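Local coordinates for protein beta-catenin homolog sys-1 (Caenorhabditis elegans, PDB 3C2G) that acts as a Wnt-pathway transcription coregulator, a beta-catenin whose armadillo domain binds the TCF factor POP-1 directly to activate or repress target genes, at residues Ala368-Leu371 with Leu372-Ile376; Ile398-Cys401 with Leu402-Leu405. All blocks are in the same frame, centred on the assembly; numbering follows the deposited sequence.

Contact 1: residues Ala368-Leu371 with Leu372-Ile376; sequences AIFL and LHTII
L372, H373, T374 and I375 each send a backbone N-H to the carbonyl four residues back, on A368, I369, F370 and L371 in turn, the alpha-helical i to i+4 pattern of the short helix 368-377 in the armadillo domain. The first of these bonds is the straightest, 162° at the hydrogen of L372 N. F370 O is gripped twice: T374 N reaches it at 3.1 Å in the carbonyl plane, while T374 OG1 comes at 3.2 Å from well above that plane. This second bond follows from the first torsion of T374 (chi1 -54°), which sets OG1 beside its own backbone N and turns it back along the helix; the same hydroxyl lies near the plane of the F370 ring, at its edge, 4.3 Å from CD2. The exposed T374 and partly exposed F370 and H373 make the outer side of the turn, H373 laying its CB against F370 O. The inner side is apolar. L372 folds back over the preceding turn, its CG 3.3 Å from A368 O and its CB against I369 O, and its methyls continue toward the helix 388-409. An alanine here keeps the backbone bond to A368 O but lacks the branched end, and a local gap would probably open beside C401 and T404. L371 packs on helix 325-335 through L330 and I333, and I369 is set against F408 and V431, so this one helix is wedged among three others. L371 and I375 cross obliquely one turn apart: the I375 methyl CD1 rests 3.6 Å from L371 CG and also touches L371 O, at 3.3 Å.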
loop_
_atom_site.group_PDB
_atom_site.type_symbol
_atom_site.label_atom_id
_atom_site.label_comp_id
_atom_site.label_asym_id
_atom_site.label_seq_id
_atom_site.Cartn_x
_atom_site.Cartn_y
_atom_site.Cartn_z
ATOM N N ALA A 368 -17.228 3.315 -17.209
ATOM C CA ALA A 368 -15.855 3.318 -16.719
ATOM C C ALA A 368 -14.889 3.920 -17.741
ATOM O O ALA A 368 -14.019 4.704 -17.378
ATOM C CB ALA A 368 -15.417 1.913 -16.321
ATOM N N ILE A 369 -15.057 3.579 -19.018
ATOM C CA ILE A 369 -14.132 4.061 -20.049
ATOM C C ILE A 369 -14.219 5.572 -20.213
ATOM O O ILE A 369 -13.195 6.257 -20.253
ATOM C CB ILE A 369 -14.275 3.304 -21.401
ATOM C CG1 ILE A 369 -13.944 1.826 -21.200
ATOM C CG2 ILE A 369 -13.333 3.893 -22.445
ATOM C CD1 ILE A 369 -14.551 0.882 -22.218
ATOM N N PHE A 370 -15.432 6.099 -20.274
ATOM C CA PHE A 370 -15.610 7.539 -20.269
ATOM C C PHE A 370 -14.868 8.192 -19.089
ATOM O O PHE A 370 -14.212 9.221 -19.250
ATOM C CB PHE A 370 -17.094 7.884 -20.191
ATOM C CG PHE A 370 -17.503 8.978 -21.117
ATOM C CD1 PHE A 370 -18.195 8.682 -22.294
ATOM C CD2 PHE A 370 -17.188 10.313 -20.826
ATOM C CE1 PHE A 370 -18.577 9.692 -23.169
ATOM C CE2 PHE A 370 -17.561 11.339 -21.694
ATOM C CZ PHE A 370 -18.264 11.027 -22.871
ATOM N N LEU A 371 -14.974 7.588 -17.907
ATOM C CA LEU A 371 -14.384 8.151 -16.709
ATOM C C LEU A 371 -12.871 8.201 -16.770
ATOM O O LEU A 371 -12.271 9.192 -16.339
ATOM C CB LEU A 371 -14.845 7.392 -15.462
ATOM C CG LEU A 371 -14.262 7.878 -14.131
ATOM C CD1 LEU A 371 -14.678 9.304 -13.862
ATOM C CD2 LEU A 371 -14.693 6.976 -13.014
ATOM N N LEU A 372 -12.255 7.147 -17.304
ATOM C CA LEU A 372 -10.815 7.160 -17.559
ATOM C C LEU A 372 -10.402 8.354 -18.404
ATOM O O LEU A 372 -9.375 8.976 -18.145
ATOM C CB LEU A 372 -10.364 5.888 -18.266
ATOM C CG LEU A 372 -10.725 4.553 -17.631
ATOM C CD1 LEU A 372 -10.294 3.432 -18.558
ATOM C CD2 LEU A 372 -10.102 4.413 -16.243
ATOM N N HIS A 373 -11.200 8.667 -19.418
ATOM C CA HIS A 373 -10.914 9.788 -20.297
ATOM C C HIS A 373 -10.950 11.106 -19.528
ATOM O O HIS A 373 -10.101 11.968 -19.719
ATOM C CB HIS A 373 -11.897 9.809 -21.479
ATOM C CG HIS A 373 -11.663 10.936 -22.431
ATOM N ND1 HIS A 373 -12.205 12.194 -22.247
ATOM C CD2 HIS A 373 -10.922 11.005 -23.561
ATOM C CE1 HIS A 373 -11.809 12.984 -23.228
ATOM N NE2 HIS A 373 -11.035 12.287 -24.042
ATOM N N THR A 374 -11.939 11.252 -18.661
ATOM C CA THR A 374 -12.089 12.442 -17.846
ATOM C C THR A 374 -10.943 12.601 -16.830
ATOM O O THR A 374 -10.450 13.702 -16.619
ATOM C CB THR A 374 -13.449 12.409 -17.120
ATOM O OG1 THR A 374 -14.489 12.224 -18.086
ATOM C CG2 THR A 374 -13.708 13.693 -16.325
ATOM N N ILE A 375 -10.507 11.502 -16.221
ATOM C CA ILE A 375 -9.447 11.577 -15.214
ATOM C C ILE A 375 -8.120 11.973 -15.833
ATOM O O ILE A 375 -7.424 12.826 -15.304
ATOM C CB ILE A 375 -9.312 10.271 -14.408
ATOM C CG1 ILE A 375 -10.534 10.079 -13.536
ATOM C CG2 ILE A 375 -8.104 10.312 -13.515
ATOM C CD1 ILE A 375 -10.868 8.630 -13.357
ATOM N N ILE A 376 -7.777 11.368 -16.959
ATOM C CA ILE A 376 -6.542 11.717 -17.646
ATOM C C ILE A 376 -6.550 13.195 -18.081
ATOM O O ILE A 376 -5.567 13.901 -17.872
ATOM C CB ILE A 376 -6.293 10.775 -18.835
ATOM C CG1 ILE A 376 -5.995 9.369 -18.323
ATOM C CG2 ILE A 376 -5.134 11.263 -19.691
ATOM C CD1 ILE A 376 -6.195 8.297 -19.345
#

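Contact 2: residues Ile398-Cys401 with Leu402-Leu405; sequences ICNC and LRTL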
loop_
_atom_site.group_PDB
_atom_site.type_symbol
_atom_site.label_atom_id
_atom_site.label_comp_id
_atom_site.label_asym_id
_atom_site.label_seq_id
_atom_site.Cartn_x
_atom_site.Cartn_y
_atom_site.Cartn_z
ATOM N N ILE A 398 -2.375 8.517 -14.259
ATOM C CA ILE A 398 -2.544 8.324 -15.693
ATOM C C ILE A 398 -2.148 6.904 -16.069
ATOM O O ILE A 398 -2.804 6.256 -16.883
ATOM C CB ILE A 398 -1.712 9.332 -16.497
ATOM C CG1 ILE A 398 -2.188 10.751 -16.197
ATOM C CG2 ILE A 398 -1.817 9.048 -18.012
ATOM C CD1 ILE A 398 -1.208 11.808 -16.659
ATOM N N CYS A 399 -1.081 6.418 -15.447
ATOM C CA CYS A 399 -0.629 5.068 -15.693
ATOM C C CYS A 399 -1.687 4.033 -15.307
ATOM O O CYS A 399 -1.922 3.095 -16.061
ATOM C CB CYS A 399 0.674 4.804 -14.973
ATOM S SG CYS A 399 1.425 3.280 -15.528
ATOM N N ASN A 400 -2.328 4.215 -14.147
ATOM C CA ASN A 400 -3.463 3.383 -13.750
ATOM C C ASN A 400 -4.606 3.406 -14.753
ATOM O O ASN A 400 -5.182 2.365 -15.056
ATOM C CB ASN A 400 -4.032 3.833 -12.399
ATOM C CG ASN A 400 -3.116 3.517 -11.228
ATOM O OD1 ASN A 400 -2.281 2.615 -11.292
ATOM N ND2 ASN A 400 -3.296 4.249 -10.141
ATOM N N CYS A 401 -4.966 4.588 -15.231
ATOM C CA CYS A 401 -6.097 4.716 -16.150
ATOM C C CYS A 401 -5.860 3.978 -17.469
ATOM O O CYS A 401 -6.706 3.208 -17.907
ATOM C CB CYS A 401 -6.446 6.178 -16.389
ATOM S SG CYS A 401 -7.149 7.038 -14.943
ATOM N N LEU A 402 -4.682 4.169 -18.056
ATOM C CA LEU A 402 -4.316 3.525 -19.307
ATOM C C LEU A 402 -4.168 2.021 -19.167
ATOM O O LEU A 402 -4.469 1.269 -20.106
ATOM C CB LEU A 402 -3.032 4.122 -19.866
ATOM C CG LEU A 402 -3.052 5.608 -20.209
ATOM C CD1 LEU A 402 -1.646 6.017 -20.522
ATOM C CD2 LEU A 402 -3.992 5.964 -21.381
ATOM N N ARG A 403 -3.709 1.566 -18.009
ATOM C CA ARG A 403 -3.655 0.123 -17.751
ATOM C C ARG A 403 -5.085 -0.453 -17.686
ATOM O O ARG A 403 -5.349 -1.554 -18.155
ATOM C CB ARG A 403 -2.870 -0.165 -16.467
ATOM C CG ARG A 403 -2.016 -1.421 -16.531
ATOM C CD ARG A 403 -1.140 -1.648 -15.264
ATOM N NE ARG A 403 -1.844 -1.302 -14.031
ATOM C CZ ARG A 403 -1.534 -0.259 -13.267
ATOM N NH1 ARG A 403 -0.503 0.524 -13.598
ATOM N NH2 ARG A 403 -2.260 0.001 -12.176
ATOM N N THR A 404 -6.019 0.307 -17.135
ATOM C CA THR A 404 -7.402 -0.127 -17.131
ATOM C C THR A 404 -7.949 -0.160 -18.556
ATOM O O THR A 404 -8.626 -1.119 -18.931
ATOM C CB THR A 404 -8.278 0.780 -16.264
ATOM O OG1 THR A 404 -7.676 0.906 -14.976
ATOM C CG2 THR A 404 -9.692 0.212 -16.139
ATOM N N LEU A 405 -7.643 0.877 -19.339
ATOM C CA LEU A 405 -8.047 0.933 -20.739
ATOM C C LEU A 405 -7.584 -0.302 -21.486
ATOM O O LEU A 405 -8.362 -0.918 -22.199
ATOM C CB LEU A 405 -7.520 2.195 -21.442
ATOM C CG LEU A 405 -7.902 2.399 -22.933
ATOM C CD1 LEU A 405 -9.402 2.459 -23.112
ATOM C CD2 LEU A 405 -7.249 3.650 -23.544
#
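N400 and R403 run side by side in the same direction out of helix 388-409, a long helix of the armadillo domain, with the flat ends of the two side chains almost perpendicular, amide and guanidinium planes 81° apart. One bond joins them: R403 NH2 donates to N400 OD1 at 2.8 Å, moderately bent at the hydrogen (146°) and tilted from both planes. The arginine chain reaches back by bending at its third torsion (chi3 39°), which brings the guanidinium over N400, with N400 CA under one face and C399 SG 3.9 Å from NH1. Both groups have a second partner on helix 339-352, T346 OG1 for N400 ND2 and S350 OG for R403 NH2; the amide is thus held at both its oxygen and its nitrogen, which would limit its rotation. The bound POP-1 peptide packs an aromatic side chain on N400 and a basic one on R403, so the bonded pair forms part of the peptide-binding surface. Behind it, N400 O takes two donors from opposite faces of its plane, T404 N at 3.0 Å and T404 OG1 at 2.9 Å, which gives the buried hydroxyl an acceptor within its own helix. I398 and L402 are likewise side by side and pointing the same way, I398 CG2 3.9 Å from L402 CD1, while L402 CG lies 3.4 Å from I398 O. The backbone is regular helix, each N-H from L402 to L405 bonding to the carbonyl four residues back. Different faces of the turn meet different helices: N400, C401 and T404 lie against helix 339-352, I398, C399 and L402 against helix 457-472, and C401, L402 and T404 also meet helix 368-377.

Overall arrangement
Contacts 1 and 2 are single turns of two helices that follow each other in the chain, 368-377 and 388-409, and they pack directly, with centres about 9 Å apart. C401 is the meeting point: I376 CD1 lies 3.6 Å from C401 CB, and I375 CG2 is 3.7 Å from C401 SG. L372 CD1 joins in beside the backbone, 3.7 Å from C401 O. All of these are packing contacts of methyl groups, against a methylene, a thiol sulfur and a backbone oxygen. Contact 2 meets the bound POP-1 peptide through N400 and R403, whereas contact 1 packs against another side of the same helix through L372, I375 and I376.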